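Local structure of putative methylthioribose-1-phosphate isomerase (Pyrococcus horikoshii OT3, 6A34) at residues T81-F89 with S121-I132. The protein probably catalyses the interconversion of methylthioribose 1-phosphate and methylthioribulose 1-phosphate in the methionine salvage pathway. Residues are numbered along the deposited sequence; the frame is centred on the assembly and turned at random.
Sequences TKEEFLDGF and SEDPLDEIKRLI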
ATOM      1  N   THR A  81     -52.623  20.272  -3.478  1.00 38.79           N
ATOM      2  CA  THR A  81     -52.752  20.740  -4.833  1.00 40.01           C
ATOM      3  C   THR A  81     -51.508  20.328  -5.616  1.00 36.77           C
ATOM      4  O   THR A  81     -50.460  20.085  -5.039  1.00 35.77           O
ATOM      5  CB  THR A  81     -52.922  22.262  -4.913  1.00 41.39           C
ATOM      6  OG1 THR A  81     -51.644  22.774  -4.559  1.00 45.68           O
ATOM      7  CG2 THR A  81     -53.999  22.843  -4.016  1.00 41.09           C
ATOM      8  N   LYS A  82     -51.632  20.347  -6.937  1.00 39.54           N
ATOM      9  CA  LYS A  82     -50.500  20.187  -7.858  1.00 43.28           C
ATOM     10  C   LYS A  82     -49.439  21.253  -7.591  1.00 43.16           C
ATOM     11  O   LYS A  82     -48.263  20.921  -7.535  1.00 50.32           O
ATOM     12  CB  LYS A  82     -50.944  20.261  -9.320  1.00 41.15           C
ATOM     13  CG  LYS A  82     -49.832  19.948 -10.309  1.00 43.65           C
ATOM     14  CD  LYS A  82     -50.230  20.122 -11.741  1.00 42.56           C
ATOM     15  CE  LYS A  82     -51.254  19.108 -12.196  1.00 43.30           C
ATOM     16  NZ  LYS A  82     -51.512  19.245 -13.650  1.00 43.04           N
ATOM     17  N   GLU A  83     -49.859  22.512  -7.407  1.00 47.50           N
ATOM     18  CA  GLU A  83     -48.925  23.627  -7.148  1.00 50.46           C
ATOM     19  C   GLU A  83     -48.094  23.321  -5.893  1.00 46.28           C
ATOM     20  O   GLU A  83     -46.880  23.338  -5.944  1.00 42.09           O
ATOM     21  CB  GLU A  83     -49.648  24.976  -7.013  1.00 57.10           C
ATOM     22  CG  GLU A  83     -48.706  26.178  -6.927  1.00 65.94           C
ATOM     23  CD  GLU A  83     -49.346  27.570  -6.944  1.00 79.11           C
ATOM     24  OE1 GLU A  83     -49.092  28.329  -7.912  1.00 85.13           O
ATOM     25  OE2 GLU A  83     -50.080  27.915  -5.981  1.00 73.75           O
ATOM     26  N   GLU A  84     -48.753  23.045  -4.761  1.00 48.99           N
ATOM     27  CA  GLU A  84     -48.052  22.636  -3.517  1.00 50.74           C
ATOM     28  C   GLU A  84     -47.082  21.474  -3.788  1.00 46.34           C
ATOM     29  O   GLU A  84     -45.997  21.445  -3.220  1.00 48.81           O
ATOM     30  CB  GLU A  84     -49.014  22.136  -2.441  1.00 54.59           C
ATOM     31  CG  GLU A  84     -49.678  23.224  -1.631  1.00 58.42           C
ATOM     32  CD  GLU A  84     -50.710  22.705  -0.642  1.00 58.51           C
ATOM     33  OE1 GLU A  84     -51.646  23.466  -0.360  1.00 57.96           O
ATOM     34  OE2 GLU A  84     -50.581  21.540  -0.167  1.00 53.90           O
ATOM     35  N   PHE A  85     -47.493  20.515  -4.634  1.00 38.03           N
ATOM     36  CA  PHE A  85     -46.756  19.293  -4.776  1.00 41.73           C
ATOM     37  C   PHE A  85     -45.443  19.589  -5.504  1.00 41.65           C
ATOM     38  O   PHE A  85     -44.392  19.130  -5.076  1.00 38.62           O
ATOM     39  CB  PHE A  85     -47.557  18.213  -5.509  1.00 40.27           C
ATOM     40  CG  PHE A  85     -46.722  16.995  -5.792  1.00 37.13           C
ATOM     41  CD1 PHE A  85     -46.460  16.077  -4.790  1.00 39.02           C
ATOM     42  CD2 PHE A  85     -46.100  16.830  -7.018  1.00 36.54           C
ATOM     43  CE1 PHE A  85     -45.664  14.970  -5.039  1.00 38.72           C
ATOM     44  CE2 PHE A  85     -45.299  15.730  -7.260  1.00 36.11           C
ATOM     45  CZ  PHE A  85     -45.078  14.801  -6.273  1.00 36.01           C
ATOM     46  N   LEU A  86     -45.559  20.345  -6.603  1.00 42.19           N
ATOM     47  CA  LEU A  86     -44.444  20.750  -7.417  1.00 44.67           C
ATOM     48  C   LEU A  86     -43.493  21.651  -6.622  1.00 43.70           C
ATOM     49  O   LEU A  86     -42.295  21.519  -6.784  1.00 47.23           O
ATOM     50  CB  LEU A  86     -44.942  21.455  -8.680  1.00 41.90           C
ATOM     51  CG  LEU A  86     -45.612  20.539  -9.700  1.00 46.71           C
ATOM     52  CD1 LEU A  86     -46.029  21.318 -10.956  1.00 40.86           C
ATOM     53  CD2 LEU A  86     -44.704  19.357 -10.037  1.00 44.76           C
ATOM     54  N   ASP A  87     -44.026  22.547  -5.787  1.00 44.29           N
ATOM     55  CA  ASP A  87     -43.193  23.392  -4.929  1.00 47.86           C
ATOM     56  C   ASP A  87     -42.374  22.478  -4.024  1.00 46.10           C
ATOM     57  O   ASP A  87     -41.173  22.642  -3.931  1.00 45.89           O
ATOM     58  CB  ASP A  87     -43.982  24.416  -4.099  1.00 54.20           C
ATOM     59  CG  ASP A  87     -44.573  25.573  -4.911  1.00 63.39           C
ATOM     60  OD1 ASP A  87     -44.370  25.603  -6.158  1.00 63.38           O
ATOM     61  OD2 ASP A  87     -45.263  26.429  -4.296  1.00 67.58           O
ATOM     62  N   GLY A  88     -43.051  21.523  -3.374  1.00 46.68           N
ATOM     63  CA  GLY A  88     -42.401  20.543  -2.491  1.00 45.73           C
ATOM     64  C   GLY A  88     -41.378  19.706  -3.241  1.00 43.66           C
ATOM     65  O   GLY A  88     -40.299  19.429  -2.729  1.00 42.20           O
ATOM     66  N   PHE A  89     -41.719  19.324  -4.475  1.00 40.83           N
ATOM     67  CA  PHE A  89     -40.834  18.534  -5.296  1.00 41.97           C
ATOM     68  C   PHE A  89     -39.530  19.297  -5.583  1.00 48.01           C
ATOM     69  O   PHE A  89     -38.436  18.728  -5.524  1.00 42.16           O
ATOM     70  CB  PHE A  89     -41.509  18.153  -6.607  1.00 40.87           C
ATOM     71  CG  PHE A  89     -40.546  17.541  -7.588  1.00 41.48           C
ATOM     72  CD1 PHE A  89     -39.819  18.346  -8.448  1.00 40.96           C
ATOM     73  CD2 PHE A  89     -40.346  16.168  -7.614  1.00 38.14           C
ATOM     74  CE1 PHE A  89     -38.908  17.783  -9.325  1.00 40.16           C
ATOM     75  CE2 PHE A  89     -39.469  15.602  -8.520  1.00 38.83           C
ATOM     76  CZ  PHE A  89     -38.732  16.414  -9.356  1.00 43.98           C
ATOM     77  N   SER A 121     -45.852  18.483 -16.437  1.00 39.67           N
ATOM     78  CA  SER A 121     -46.353  19.287 -15.295  1.00 43.92           C
ATOM     79  C   SER A 121     -47.867  19.522 -15.425  1.00 45.89           C
ATOM     80  O   SER A 121     -48.502  19.831 -14.432  1.00 42.95           O
ATOM     81  CB  SER A 121     -45.627  20.618 -15.169  1.00 38.90           C
ATOM     82  OG  SER A 121     -45.812  21.383 -16.363  1.00 40.66           O
ATOM     83  N   GLU A 122     -48.412  19.372 -16.642  1.00 46.81           N
ATOM     84  CA  GLU A 122     -49.820  19.581 -16.918  1.00 52.21           C
ATOM     85  C   GLU A 122     -50.617  18.275 -16.835  1.00 50.66           C
ATOM     86  O   GLU A 122     -51.826  18.306 -16.941  1.00 47.99           O
ATOM     87  CB  GLU A 122     -50.000  20.238 -18.284  1.00 54.53           C
ATOM     88  CG  GLU A 122     -49.431  21.643 -18.319  1.00 67.70           C
ATOM     89  CD  GLU A 122     -50.312  22.658 -19.027  1.00 82.15           C
ATOM     90  OE1 GLU A 122     -49.927  23.098 -20.131  1.00 90.59           O
ATOM     91  OE2 GLU A 122     -51.381  23.014 -18.466  1.00 88.62           O
ATOM     92  N   ASP A 123     -49.953  17.135 -16.629  1.00 50.13           N
ATOM     93  CA  ASP A 123     -50.656  15.864 -16.458  1.00 43.60           C
ATOM     94  C   ASP A 123     -51.384  15.870 -15.113  1.00 39.77           C
ATOM     95  O   ASP A 123     -51.108  16.698 -14.246  1.00 38.56           O
ATOM     96  CB  ASP A 123     -49.682  14.688 -16.577  1.00 49.87           C
ATOM     97  CG  ASP A 123     -49.079  14.490 -17.960  1.00 49.67           C
ATOM     98  OD1 ASP A 123     -49.395  15.283 -18.867  1.00 46.84           O
ATOM     99  OD2 ASP A 123     -48.308  13.537 -18.111  1.00 50.24           O
ATOM    100  N   PRO A 124     -52.342  14.951 -14.871  1.00 40.75           N
ATOM    101  CA  PRO A 124     -52.933  14.821 -13.535  1.00 38.03           C
ATOM    102  C   PRO A 124     -51.857  14.515 -12.474  1.00 41.51           C
ATOM    103  O   PRO A 124     -50.860  13.840 -12.748  1.00 41.60           O
ATOM    104  CB  PRO A 124     -53.906  13.642 -13.683  1.00 36.47           C
ATOM    105  CG  PRO A 124     -54.180  13.546 -15.170  1.00 37.22           C
ATOM    106  CD  PRO A 124     -52.896  13.991 -15.842  1.00 37.73           C
ATOM    107  N   LEU A 125     -52.072  15.001 -11.254  1.00 40.01           N
ATOM    108  CA  LEU A 125     -51.098  14.890 -10.190  1.00 38.13           C
ATOM    109  C   LEU A 125     -50.785  13.418  -9.871  1.00 39.85           C
ATOM    110  O   LEU A 125     -49.636  13.103  -9.546  1.00 36.42           O
ATOM    111  CB  LEU A 125     -51.611  15.635  -8.960  1.00 35.98           C
ATOM    112  CG  LEU A 125     -50.762  15.436  -7.709  1.00 36.56           C
ATOM    113  CD1 LEU A 125     -49.347  15.895  -7.981  1.00 38.17           C
ATOM    114  CD2 LEU A 125     -51.353  16.169  -6.504  1.00 36.62           C
ATOM    115  N   ASP A 126     -51.774  12.514  -9.968  1.00 37.52           N
ATOM    116  CA  ASP A 126     -51.510  11.064  -9.718  1.00 38.02           C
ATOM    117  C   ASP A 126     -50.546  10.503 -10.786  1.00 38.39           C
ATOM    118  O   ASP A 126     -49.765   9.606 -10.500  1.00 37.03           O
ATOM    119  CB  ASP A 126     -52.776  10.207  -9.563  1.00 38.84           C
ATOM    120  CG  ASP A 126     -53.872  10.344 -10.618  1.00 40.03           C
ATOM    121  OD1 ASP A 126     -53.958  11.371 -11.295  1.00 40.33           O
ATOM    122  OD2 ASP A 126     -54.647   9.406 -10.748  1.00 51.43           O
ATOM    123  N   GLU A 127     -50.604  11.052 -11.997  1.00 37.64           N
ATOM    124  CA  GLU A 127     -49.803  10.588 -13.121  1.00 40.76           C
ATOM    125  C   GLU A 127     -48.370  11.126 -12.984  1.00 41.72           C
ATOM    126  O   GLU A 127     -47.444  10.446 -13.374  1.00 41.60           O
ATOM    127  CB  GLU A 127     -50.437  10.996 -14.452  1.00 36.55           C
ATOM    128  CG  GLU A 127     -49.570  10.791 -15.692  1.00 39.90           C
ATOM    129  CD  GLU A 127     -49.158   9.382 -16.098  1.00 36.96           C
ATOM    130  OE1 GLU A 127     -49.659   8.429 -15.529  1.00 37.80           O
ATOM    131  OE2 GLU A 127     -48.333   9.249 -17.012  1.00 46.08           O
ATOM    132  N   ILE A 128     -48.203  12.339 -12.457  1.00 39.11           N
ATOM    133  CA  ILE A 128     -46.869  12.896 -12.180  1.00 40.85           C
ATOM    134  C   ILE A 128     -46.174  12.039 -11.110  1.00 40.79           C
ATOM    135  O   ILE A 128     -45.029  11.613 -11.276  1.00 41.38           O
ATOM    136  CB  ILE A 128     -46.953  14.372 -11.757  1.00 40.64           C
ATOM    137  CG1 ILE A 128     -47.488  15.258 -12.884  1.00 41.93           C
ATOM    138  CG2 ILE A 128     -45.607  14.866 -11.238  1.00 43.09           C
ATOM    139  CD1 ILE A 128     -47.909  16.641 -12.420  1.00 41.10           C
ATOM    140  N   LYS A 129     -46.883  11.807 -10.005  1.00 37.64           N
ATOM    141  CA  LYS A 129     -46.437  10.884  -8.971  1.00 38.55           C
ATOM    142  C   LYS A 129     -46.016   9.553  -9.599  1.00 38.75           C
ATOM    143  O   LYS A 129     -44.909   9.059  -9.316  1.00 34.50           O
ATOM    144  CB  LYS A 129     -47.522  10.682  -7.911  1.00 38.28           C
ATOM    145  CG  LYS A 129     -47.819  11.918  -7.065  1.00 39.59           C
ATOM    146  CD  LYS A 129     -48.698  11.650  -5.845  1.00 40.73           C
ATOM    147  CE  LYS A 129     -48.811  12.856  -4.925  1.00 44.36           C
ATOM    148  NZ  LYS A 129     -49.981  12.798  -4.015  1.00 43.36           N
ATOM    149  N   ARG A 130     -46.895   8.966 -10.420  1.00 36.20           N
ATOM    150  CA  ARG A 130     -46.629   7.644 -10.976  1.00 37.97           C
ATOM    151  C   ARG A 130     -45.310   7.670 -11.760  1.00 34.72           C
ATOM    152  O   ARG A 130     -44.527   6.732 -11.685  1.00 37.14           O
ATOM    153  CB  ARG A 130     -47.737   7.167 -11.924  1.00 41.39           C
ATOM    154  CG  ARG A 130     -47.661   5.686 -12.286  1.00 43.87           C
ATOM    155  CD  ARG A 130     -48.632   5.242 -13.376  1.00 46.90           C
ATOM    156  NE  ARG A 130     -48.365   5.913 -14.636  1.00 49.03           N
ATOM    157  CZ  ARG A 130     -47.339   5.649 -15.447  1.00 52.72           C
ATOM    158  NH1 ARG A 130     -46.540   4.619 -15.201  1.00 49.77           N
ATOM    159  NH2 ARG A 130     -47.123   6.421 -16.502  1.00 51.10           N
ATOM    160  N   LEU A 131     -45.125   8.737 -12.537  1.00 35.54           N
ATOM    161  CA  LEU A 131     -44.017   8.910 -13.431  1.00 35.75           C
ATOM    162  C   LEU A 131     -42.697   9.026 -12.645  1.00 36.68           C
ATOM    163  O   LEU A 131     -41.700   8.413 -13.031  1.00 35.37           O
ATOM    164  CB  LEU A 131     -44.254  10.157 -14.277  1.00 35.76           C
ATOM    165  CG  LEU A 131     -45.168   9.959 -15.481  1.00 39.69           C
ATOM    166  CD1 LEU A 131     -45.564  11.305 -16.056  1.00 40.89           C
ATOM    167  CD2 LEU A 131     -44.523   9.083 -16.535  1.00 42.08           C
ATOM    168  N   ILE A 132     -42.708   9.815 -11.570  1.00 31.93           N
ATOM    169  CA  ILE A 132     -41.537  10.017 -10.748  1.00 33.90           C
ATOM    170  C   ILE A 132     -41.063   8.676 -10.198  1.00 34.64           C
ATOM    171  O   ILE A 132     -39.885   8.393 -10.233  1.00 31.93           O
ATOM    172  CB  ILE A 132     -41.839  10.971  -9.584  1.00 34.11           C
ATOM    173  CG1 ILE A 132     -42.030  12.407 -10.065  1.00 31.52           C
ATOM    174  CG2 ILE A 132     -40.764  10.867  -8.508  1.00 33.29           C
ATOM    175  CD1 ILE A 132     -42.664  13.289  -9.023  1.00 31.93           C
TER
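With CG anti to the main-chain nitrogen and a bend at chi3 (-68°), Lys82 delivers its ammonium group to the loop before helix 125-132, while the matching first torsion of Phe85 swings its ring in among Leu125, Ile128, Lys129 and Ile132. The ammonium is held by two main-chain carbonyls. Its shorter bond, 2.6 Å from NZ to Asp123 O, comes from above the carbonyl plane, 38° out of it; the longer, 3.2 Å from NZ to Ser121 O, is less tilted. Such a grip illustrates how a lysine on one helix can tie down the turn leading into the next, here without a carboxylate partner across the contact: the acid of Asp123 turns instead to His120. With an alanine in place of Lys82, the Ser121 and Asp123 carbonyls would probably lose this donor and the turn be freer to move. The two helices run nearly parallel, at 24°, and the axes of the two segments approach to 11.2 Å, in the all-helical region of this eIF-2B-family protein, away from the predicted substrate-binding residues; helix 104-119 makes the return between them. Knobs-into-holes packing joins them, with Phe85 as the knob. Leu125 CD1 comes within 3.5 Å of Phe85 CD2, Lys129 lays its aliphatic CE 3.8 Å from Phe85 CE1, and Ile132 CD1 meets the ring at its edge, 4.0 Å from Phe85 CZ. The same Ile132 methyl also reaches Phe89, so one methyl touches two aromatic rings a helical turn apart. Tyr73 of helix 59-76 meets the Phe85 ring as well, and its hydroxyl hydrogen-bonds to Phe85 O.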